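Probable benzoylformate decarboxylase (Rhodococcus jostii, PDB 7ORX) belongs to the thiamine diphosphate-dependent enzymes, a three-domain family that works as an assembly of subunits, and holds thiamine diphosphate with a sodium ion close by. Local coordinates at residues C[256-261]-C[283-288]; C[14-19]-C[37-42]; C[224-229]-C[326-331]. All coordinates share one frame; numbering follows the deposited sequence.

Contacts 1 and 3 belong to the central domain, contact 2 to the N-terminal thiamine diphosphate-binding domain. Along the chain contact 2 closes before the other two open, whereas contact 1 is nested inside the long loop that contact 3 closes. Contacts 1 and 2 lie on opposite sides of the chain's centre, their own centres about 46 Å apart. Contacts 1 and 3 have centres about 29 Å apart and nearest atoms about 14 Å apart; the centres of contacts 2 and 3 are about 40 Å apart. None touches another. Contact 1 approaches the cofactor: the side chain of His-284 is about 7 Å from a bound thiamine diphosphate.

Contact 1 (C[256-261]-C[283-288]); sequences LPAGVA and YHQYVP
Ala-258 O takes a hydrogen bond from His-284 N (2.9 Å, in the carbonyl plane); Tyr-283 CA lies 3.4 Å from the same oxygen, a bent and at most weak C-H...O contact. The two loops join here in the Rossmann-like central domain, where the turn after strand 252-255 enters helix 260-266 with Gly-259 as N-cap. In the first turn of that helix Ala-261 N gives a fairly straight bond to Val-287 O (3.1 Å, 160° at the hydrogen). Between these two backbone links Val-260 lays CG2 over one face of the Tyr-283 ring, 3.7 Å from its centroid and only 7° off the normal, a CH-pi contact. Gln-285, bent at chi2 (-94°), folds back so that its amide lies against the Ala-258 backbone, NE2 3.5 Å from Ala-258 C. Val-111 of the second subunit packs on Tyr-283, and Met-112 of that subunit on His-284, which places this loop at a subunit interface. Farther along, the two Val-287 methyls meet different residues: CG1 lies against Gly-259 CA, and CG2 is 3.6 Å from Ala-261 CB.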
loop_
_atom_site.group_PDB
_atom_site.type_symbol
_atom_site.label_atom_id
_atom_site.label_comp_id
_atom_site.label_asym_id
_atom_site.label_seq_id
_atom_site.Cartn_x
_atom_site.Cartn_y
_atom_site.Cartn_z
ATOM N N LEU C 256 24.596 -9.216 -25.180
ATOM C CA LEU C 256 24.844 -7.763 -25.236
ATOM C C LEU C 256 25.318 -7.356 -23.854
ATOM O O LEU C 256 24.879 -7.919 -22.866
ATOM C CB LEU C 256 23.549 -7.055 -25.642
ATOM C CG LEU C 256 23.234 -7.193 -27.117
ATOM C CD1 LEU C 256 21.941 -6.505 -27.474
ATOM C CD2 LEU C 256 24.345 -6.612 -27.950
ATOM N N PRO C 257 26.267 -6.413 -23.757
ATOM C CA PRO C 257 26.708 -5.914 -22.454
ATOM C C PRO C 257 25.593 -5.065 -21.847
ATOM O O PRO C 257 24.827 -4.466 -22.602
ATOM C CB PRO C 257 27.930 -5.072 -22.781
ATOM C CG PRO C 257 27.715 -4.664 -24.225
ATOM C CD PRO C 257 26.996 -5.812 -24.883
ATOM N N ALA C 258 25.511 -5.039 -20.519
ATOM C CA ALA C 258 24.385 -4.442 -19.757
ATOM C C ALA C 258 24.745 -3.013 -19.345
ATOM O O ALA C 258 24.384 -2.600 -18.233
ATOM C CB ALA C 258 24.050 -5.308 -18.566
ATOM N N GLY C 259 25.458 -2.299 -20.209
ATOM C CA GLY C 259 25.725 -0.856 -20.099
ATOM C C GLY C 259 25.107 -0.160 -21.295
ATOM O O GLY C 259 25.039 -0.765 -22.375
ATOM N N VAL C 260 24.651 1.073 -21.118
ATOM C CA VAL C 260 23.921 1.802 -22.190
ATOM C C VAL C 260 24.879 2.065 -23.369
ATOM O O VAL C 260 24.536 1.713 -24.508
ATOM C CB VAL C 260 23.312 3.094 -21.629
ATOM C CG1 VAL C 260 22.569 3.865 -22.685
ATOM C CG2 VAL C 260 22.408 2.821 -20.437
ATOM N N ALA C 261 26.045 2.658 -23.104
ATOM C CA ALA C 261 27.037 3.065 -24.125
ATOM C C ALA C 261 27.601 1.812 -24.783
ATOM O O ALA C 261 27.818 1.826 -25.999
ATOM C CB ALA C 261 28.144 3.879 -23.500
ATOM N N TYR C 283 19.666 -3.179 -18.372
ATOM C CA TYR C 283 20.985 -2.583 -18.033
ATOM C C TYR C 283 21.252 -2.856 -16.559
ATOM O O TYR C 283 20.312 -3.187 -15.851
ATOM C CB TYR C 283 20.967 -1.072 -18.277
ATOM C CG TYR C 283 20.601 -0.617 -19.675
ATOM C CD1 TYR C 283 21.324 -1.058 -20.768
ATOM C CD2 TYR C 283 19.597 0.309 -19.915
ATOM C CE1 TYR C 283 21.032 -0.650 -22.059
ATOM C CE2 TYR C 283 19.314 0.751 -21.201
ATOM C CZ TYR C 283 20.037 0.265 -22.284
ATOM O OH TYR C 283 19.887 0.662 -23.579
ATOM N N HIS C 284 22.486 -2.701 -16.106
ATOM C CA HIS C 284 22.925 -3.087 -14.733
ATOM C C HIS C 284 23.909 -2.036 -14.214
ATOM O O HIS C 284 23.480 -1.144 -13.474
ATOM C CB HIS C 284 23.503 -4.517 -14.753
ATOM C CG HIS C 284 23.787 -5.075 -13.399
ATOM N ND1 HIS C 284 23.887 -6.440 -13.185
ATOM C CD2 HIS C 284 23.939 -4.480 -12.188
ATOM C CE1 HIS C 284 24.129 -6.662 -11.903
ATOM N NE2 HIS C 284 24.160 -5.474 -11.265
ATOM N N GLN C 285 25.181 -2.170 -14.587
ATOM C CA GLN C 285 26.191 -1.091 -14.520
ATOM C C GLN C 285 25.577 0.154 -15.194
ATOM O O GLN C 285 24.982 0.020 -16.264
ATOM C CB GLN C 285 27.541 -1.570 -15.096
ATOM C CG GLN C 285 27.507 -2.106 -16.537
ATOM C CD GLN C 285 27.334 -3.613 -16.718
ATOM O OE1 GLN C 285 26.892 -4.327 -15.838
ATOM N NE2 GLN C 285 27.667 -4.147 -17.887
ATOM N N TYR C 286 25.704 1.313 -14.544
ATOM C CA TYR C 286 25.432 2.667 -15.079
ATOM C C TYR C 286 26.642 3.102 -15.894
ATOM O O TYR C 286 27.621 3.580 -15.296
ATOM C CB TYR C 286 25.168 3.674 -13.953
ATOM C CG TYR C 286 24.808 5.072 -14.406
ATOM C CD1 TYR C 286 23.789 5.269 -15.337
ATOM C CD2 TYR C 286 25.459 6.194 -13.896
ATOM C CE1 TYR C 286 23.428 6.541 -15.748
ATOM C CE2 TYR C 286 25.106 7.478 -14.291
ATOM C CZ TYR C 286 24.083 7.646 -15.218
ATOM O OH TYR C 286 23.683 8.880 -15.650
ATOM N N VAL C 287 26.581 2.946 -17.222
ATOM C CA VAL C 287 27.592 3.531 -18.160
ATOM C C VAL C 287 26.812 4.362 -19.183
ATOM O O VAL C 287 26.352 3.846 -20.203
ATOM C CB VAL C 287 28.566 2.457 -18.721
ATOM C CG1 VAL C 287 28.110 1.026 -18.429
ATOM C CG2 VAL C 287 28.918 2.626 -20.201
ATOM N N PRO C 288 26.605 5.684 -18.917
ATOM C CA PRO C 288 25.789 6.547 -19.770
ATOM C C PRO C 288 26.342 6.884 -21.169
ATOM O O PRO C 288 27.541 6.815 -21.396
ATOM C CB PRO C 288 25.619 7.841 -18.937
ATOM C CG PRO C 288 26.780 7.885 -17.991
ATOM C CD PRO C 288 27.129 6.431 -17.760
HETATM O O HOH W 1 21.862 0.829 -25.106
#

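Contact 2 (C[14-19]-C[37-42]); sequences LLRARG and GMPDDF
Arg-16 holds the carboxylate of Asp-41 side-on with two nitrogens, NE giving to OD2 at 2.7 Å and NH2 to OD1 at 3.0 Å. This bidentate salt bridge ties helix 7-17 to the loop before strand 43-46, in the parallel alpha/beta fold of the N-terminal thiamine diphosphate-binding domain. The side-on grip meets both oxygens on their syn sides, OD2 somewhat out of the carboxylate plane, with the guanidinium and carboxylate planes 15° apart. OD1 lies close to the guanidinium plane, and the bond from NH2 is almost straight (171°). The arginine chain runs extended as far as CD and then bends at chi3 (-54°), which turns NE and NH2 to the acid. NH1 has a long, weak ion pair with Glu-13. A Schellman motif satisfies two carbonyls near the helix end: Leu-20 N bonds to Leu-15 O, and Gly-19 N to Arg-16 O at 3.1 Å, with Gly-19 at C-prime. Arg-18 turns to another quarter, its NH1 bonded to Leu-178 O and its NH2 to Leu-177 O and Asn-143 OD1. Next to the ion pair the Phe-42 ring, edge-to-face with Tyr-12, meets Leu-15 CB at its rim, 4.0 Å from CE2. Its CE1 lies over one face of the Arg-16 guanidinium, 4.1 Å from NH2.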
loop_
_atom_site.group_PDB
_atom_site.type_symbol
_atom_site.label_atom_id
_atom_site.label_comp_id
_atom_site.label_asym_id
_atom_site.label_seq_id
_atom_site.Cartn_x
_atom_site.Cartn_y
_atom_site.Cartn_z
ATOM N N LEU C 14 -10.130 -28.609 -7.514
ATOM C CA LEU C 14 -9.826 -27.525 -8.458
ATOM C C LEU C 14 -8.341 -27.557 -8.790
ATOM O O LEU C 14 -8.014 -27.506 -9.988
ATOM C CB LEU C 14 -10.256 -26.217 -7.802
ATOM C CG LEU C 14 -9.799 -24.961 -8.526
ATOM C CD1 LEU C 14 -10.604 -24.718 -9.788
ATOM C CD2 LEU C 14 -9.870 -23.752 -7.610
ATOM N N LEU C 15 -7.462 -27.636 -7.776
ATOM C CA LEU C 15 -6.003 -27.691 -8.007
ATOM C C LEU C 15 -5.708 -28.882 -8.921
ATOM O O LEU C 15 -4.870 -28.731 -9.790
ATOM C CB LEU C 15 -5.274 -27.822 -6.671
ATOM C CG LEU C 15 -5.531 -26.690 -5.686
ATOM C CD1 LEU C 15 -5.022 -27.035 -4.314
ATOM C CD2 LEU C 15 -4.917 -25.397 -6.149
ATOM N N ARG C 16 -6.377 -30.025 -8.731
ATOM C CA ARG C 16 -6.168 -31.243 -9.573
ATOM C C ARG C 16 -6.597 -30.919 -11.003
ATOM O O ARG C 16 -5.893 -31.303 -11.923
ATOM C CB ARG C 16 -6.934 -32.482 -9.087
ATOM C CG ARG C 16 -6.705 -33.692 -9.993
ATOM C CD ARG C 16 -7.433 -35.001 -9.682
ATOM N NE ARG C 16 -7.203 -35.448 -8.317
ATOM C CZ ARG C 16 -7.991 -35.183 -7.268
ATOM N NH1 ARG C 16 -9.095 -34.476 -7.408
ATOM N NH2 ARG C 16 -7.680 -35.641 -6.068
ATOM N N ALA C 17 -7.752 -30.271 -11.151
ATOM C CA ALA C 17 -8.361 -29.903 -12.447
ATOM C C ALA C 17 -7.366 -29.060 -13.250
ATOM O O ALA C 17 -7.304 -29.225 -14.466
ATOM C CB ALA C 17 -9.622 -29.144 -12.177
ATOM N N ARG C 18 -6.578 -28.227 -12.557
ATOM C CA ARG C 18 -5.624 -27.243 -13.141
ATOM C C ARG C 18 -4.168 -27.769 -13.182
ATOM O O ARG C 18 -3.264 -26.986 -13.460
ATOM C CB ARG C 18 -5.674 -25.962 -12.303
ATOM C CG ARG C 18 -6.991 -25.200 -12.336
ATOM C CD ARG C 18 -7.484 -24.733 -13.721
ATOM N NE ARG C 18 -8.668 -23.883 -13.504
ATOM C CZ ARG C 18 -9.915 -24.299 -13.510
ATOM N NH1 ARG C 18 -10.193 -25.544 -13.807
ATOM N NH2 ARG C 18 -10.893 -23.472 -13.233
ATOM N N GLY C 19 -3.924 -29.040 -12.869
ATOM C CA GLY C 19 -2.589 -29.658 -12.914
ATOM C C GLY C 19 -1.686 -29.294 -11.750
ATOM O O GLY C 19 -0.555 -29.722 -11.821
ATOM N N GLY C 37 -6.249 -32.415 4.381
ATOM C CA GLY C 37 -7.236 -32.828 3.373
ATOM C C GLY C 37 -6.587 -33.121 2.038
ATOM O O GLY C 37 -7.308 -33.391 1.069
ATOM N N MET C 38 -5.263 -33.070 1.972
ATOM C CA MET C 38 -4.492 -33.310 0.726
ATOM C C MET C 38 -4.746 -34.748 0.262
ATOM O O MET C 38 -4.680 -35.675 1.052
ATOM C CB MET C 38 -3.017 -33.111 1.025
ATOM C CG MET C 38 -2.098 -33.331 -0.125
ATOM S SD MET C 38 -0.496 -32.516 0.272
ATOM C CE MET C 38 0.406 -32.894 -1.224
ATOM N N PRO C 39 -5.128 -34.981 -1.008
ATOM C CA PRO C 39 -5.262 -36.342 -1.541
ATOM C C PRO C 39 -3.959 -37.134 -1.743
ATOM O O PRO C 39 -2.912 -36.566 -1.580
ATOM C CB PRO C 39 -5.893 -36.123 -2.928
ATOM C CG PRO C 39 -6.493 -34.747 -2.838
ATOM C CD PRO C 39 -5.548 -33.947 -1.970
ATOM N N ASP C 40 -4.071 -38.386 -2.180
ATOM C CA ASP C 40 -2.942 -39.318 -2.405
ATOM C C ASP C 40 -2.250 -39.054 -3.741
ATOM O O ASP C 40 -1.055 -39.314 -3.788
ATOM C CB ASP C 40 -3.405 -40.771 -2.274
ATOM C CG ASP C 40 -3.663 -41.145 -0.822
ATOM O OD1 ASP C 40 -3.254 -40.336 0.055
ATOM O OD2 ASP C 40 -4.264 -42.243 -0.572
ATOM N N ASP C 41 -2.940 -38.556 -4.771
ATOM C CA ASP C 41 -2.311 -38.299 -6.102
ATOM C C ASP C 41 -1.450 -37.012 -6.058
ATOM O O ASP C 41 -0.781 -36.695 -7.063
ATOM C CB ASP C 41 -3.349 -38.327 -7.239
ATOM C CG ASP C 41 -4.522 -37.364 -7.094
ATOM O OD1 ASP C 41 -5.182 -37.380 -6.008
ATOM O OD2 ASP C 41 -4.782 -36.591 -8.069
ATOM N N PHE C 42 -1.458 -36.268 -4.947
ATOM C CA PHE C 42 -0.684 -35.006 -4.764
ATOM C C PHE C 42 0.633 -35.325 -4.041
ATOM O O PHE C 42 0.614 -36.193 -3.128
ATOM C CB PHE C 42 -1.430 -33.996 -3.892
ATOM C CG PHE C 42 -2.512 -33.192 -4.561
ATOM C CD1 PHE C 42 -3.547 -33.801 -5.238
ATOM C CD2 PHE C 42 -2.515 -31.815 -4.475
ATOM C CE1 PHE C 42 -4.543 -33.061 -5.839
ATOM C CE2 PHE C 42 -3.501 -31.073 -5.097
ATOM C CZ PHE C 42 -4.513 -31.698 -5.775
#

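Contact 3 (C[224-229]-C[326-331]); sequences VLLAEK and EILANM
Leu-328 opens the contact from its flank: its CB lies 4.4 Å from Leu-226 CD1, a loose apolar touch beside the line where helices 220-230 and 321-331 of the Rossmann-like central domain meet. Ala-329 comes next and carries the crossing, for the backbones draw nearest at this residue and Leu-226. Its small CB meets two consecutive leucines of the other helix, 4.2 Å from Leu-226 CB and 4.2 Å from Leu-225 CD2, and the axes of the two segments come within 8.3 Å at an angle of 36°, consistent with so small a side chain at the crossing. The Ala-329 carbonyl is used as well. Lys-229 NZ donates to Ala-329 O at 2.9 Å, in the carbonyl plane, a bond from side chain to backbone that joins one helix to the other. The lysine chain bends at chi2 (-130°) and again at chi4, so that CD and CE pass alongside the oxygen before NZ reaches it. Asn-330 then swings its side chain back to the partner helix, where OD1 lies 3.6 Å from Leu-225 CD2 and the two side chains cross at about a right angle. Beyond the contact, Leu-328 also packs on Leu-196, Ile-197 and Leu-200 of helix 190-202. Helix 321-331, which follows strand 315-318, thus touches both helix 190-202, ahead of strand 206-210, and helix 220-230, ahead of strand 234-236.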
loop_
_atom_site.group_PDB
_atom_site.type_symbol
_atom_site.label_atom_id
_atom_site.label_comp_id
_atom_site.label_asym_id
_atom_site.label_seq_id
_atom_site.Cartn_x
_atom_site.Cartn_y
_atom_site.Cartn_z
ATOM N N VAL C 224 15.384 -19.350 -34.866
ATOM C CA VAL C 224 16.467 -19.895 -35.728
ATOM C C VAL C 224 16.060 -19.674 -37.173
ATOM O O VAL C 224 16.873 -19.123 -37.934
ATOM C CB VAL C 224 16.789 -21.373 -35.453
ATOM C CG1 VAL C 224 17.466 -22.016 -36.646
ATOM C CG2 VAL C 224 17.633 -21.544 -34.197
ATOM N N LEU C 225 14.842 -20.083 -37.537
ATOM C CA LEU C 225 14.433 -20.058 -38.959
ATOM C C LEU C 225 14.450 -18.605 -39.442
ATOM O O LEU C 225 14.884 -18.335 -40.563
ATOM C CB LEU C 225 13.072 -20.723 -39.078
ATOM C CG LEU C 225 12.470 -20.701 -40.483
ATOM C CD1 LEU C 225 13.420 -21.290 -41.524
ATOM C CD2 LEU C 225 11.148 -21.428 -40.478
ATOM N N LEU C 226 14.057 -17.681 -38.588
ATOM C CA LEU C 226 13.980 -16.237 -38.923
ATOM C C LEU C 226 15.385 -15.675 -39.141
ATOM O O LEU C 226 15.571 -14.946 -40.109
ATOM C CB LEU C 226 13.246 -15.490 -37.800
ATOM C CG LEU C 226 13.125 -13.979 -38.004
ATOM C CD1 LEU C 226 12.415 -13.670 -39.323
ATOM C CD2 LEU C 226 12.378 -13.320 -36.847
ATOM N N ALA C 227 16.338 -16.001 -38.259
ATOM C CA ALA C 227 17.756 -15.629 -38.419
ATOM C C ALA C 227 18.299 -16.219 -39.723
ATOM O O ALA C 227 19.017 -15.477 -40.419
ATOM C CB ALA C 227 18.559 -16.076 -37.219
ATOM N N GLU C 228 17.989 -17.482 -40.053
ATOM C CA GLU C 228 18.404 -18.098 -41.346
ATOM C C GLU C 228 17.854 -17.268 -42.511
ATOM O O GLU C 228 18.632 -16.916 -43.407
ATOM C CB GLU C 228 18.037 -19.579 -41.419
ATOM C CG GLU C 228 19.117 -20.467 -40.774
ATOM C CD GLU C 228 18.680 -21.838 -40.258
ATOM O OE1 GLU C 228 17.431 -22.164 -40.395
ATOM O OE2 GLU C 228 19.574 -22.569 -39.687
ATOM N N LYS C 229 16.581 -16.885 -42.470
ATOM C CA LYS C 229 15.934 -16.199 -43.620
ATOM C C LYS C 229 16.540 -14.811 -43.822
ATOM O O LYS C 229 16.678 -14.396 -44.975
ATOM C CB LYS C 229 14.419 -16.066 -43.407
ATOM C CG LYS C 229 13.711 -17.403 -43.344
ATOM C CD LYS C 229 12.518 -17.497 -44.251
ATOM C CE LYS C 229 11.965 -18.899 -44.356
ATOM N NZ LYS C 229 10.488 -18.838 -44.435
ATOM N N GLU C 326 6.737 -17.276 -35.021
ATOM C CA GLU C 326 6.283 -18.377 -35.907
ATOM C C GLU C 326 5.817 -17.756 -37.222
ATOM O O GLU C 326 6.304 -18.178 -38.275
ATOM C CB GLU C 326 5.191 -19.203 -35.224
ATOM C CG GLU C 326 4.616 -20.299 -36.104
ATOM C CD GLU C 326 3.386 -21.055 -35.580
ATOM O OE1 GLU C 326 3.075 -20.952 -34.358
ATOM O OE2 GLU C 326 2.725 -21.762 -36.402
ATOM N N ILE C 327 4.921 -16.769 -37.144
ATOM C CA ILE C 327 4.341 -16.086 -38.337
ATOM C C ILE C 327 5.498 -15.480 -39.149
ATOM O O ILE C 327 5.554 -15.750 -40.380
ATOM C CB ILE C 327 3.274 -15.041 -37.943
ATOM C CG1 ILE C 327 1.864 -15.634 -37.866
ATOM C CG2 ILE C 327 3.304 -13.861 -38.885
ATOM C CD1 ILE C 327 1.204 -15.569 -36.479
ATOM N N LEU C 328 6.377 -14.694 -38.512
ATOM C CA LEU C 328 7.398 -13.929 -39.255
ATOM C C LEU C 328 8.362 -14.924 -39.908
ATOM O O LEU C 328 8.754 -14.708 -41.061
ATOM C CB LEU C 328 8.180 -13.047 -38.296
ATOM C CG LEU C 328 7.469 -11.879 -37.654
ATOM C CD1 LEU C 328 8.427 -11.215 -36.664
ATOM C CD2 LEU C 328 7.010 -10.901 -38.712
ATOM N N ALA C 329 8.760 -15.955 -39.171
ATOM C CA ALA C 329 9.722 -16.982 -39.610
ATOM C C ALA C 329 9.183 -17.680 -40.856
ATOM O O ALA C 329 9.978 -17.995 -41.748
ATOM C CB ALA C 329 9.969 -17.970 -38.494
ATOM N N ASN C 330 7.883 -17.924 -40.923
ATOM C CA ASN C 330 7.304 -18.729 -42.032
ATOM C C ASN C 330 6.965 -17.834 -43.230
ATOM O O ASN C 330 6.689 -18.422 -44.275
ATOM C CB ASN C 330 6.135 -19.596 -41.557
ATOM C CG ASN C 330 6.619 -20.753 -40.696
ATOM O OD1 ASN C 330 7.574 -21.475 -41.022
ATOM N ND2 ASN C 330 5.985 -20.919 -39.552
ATOM N N MET C 331 7.047 -16.498 -43.121
ATOM C CA MET C 331 6.504 -15.588 -44.162
ATOM C C MET C 331 7.500 -14.542 -44.683
ATOM O O MET C 331 7.270 -14.064 -45.830
ATOM C CB MET C 331 5.244 -14.896 -43.653
ATOM C CG MET C 331 3.982 -15.613 -44.074
ATOM S SD MET C 331 2.537 -14.497 -43.767
ATOM C CE MET C 331 1.186 -15.404 -44.535
#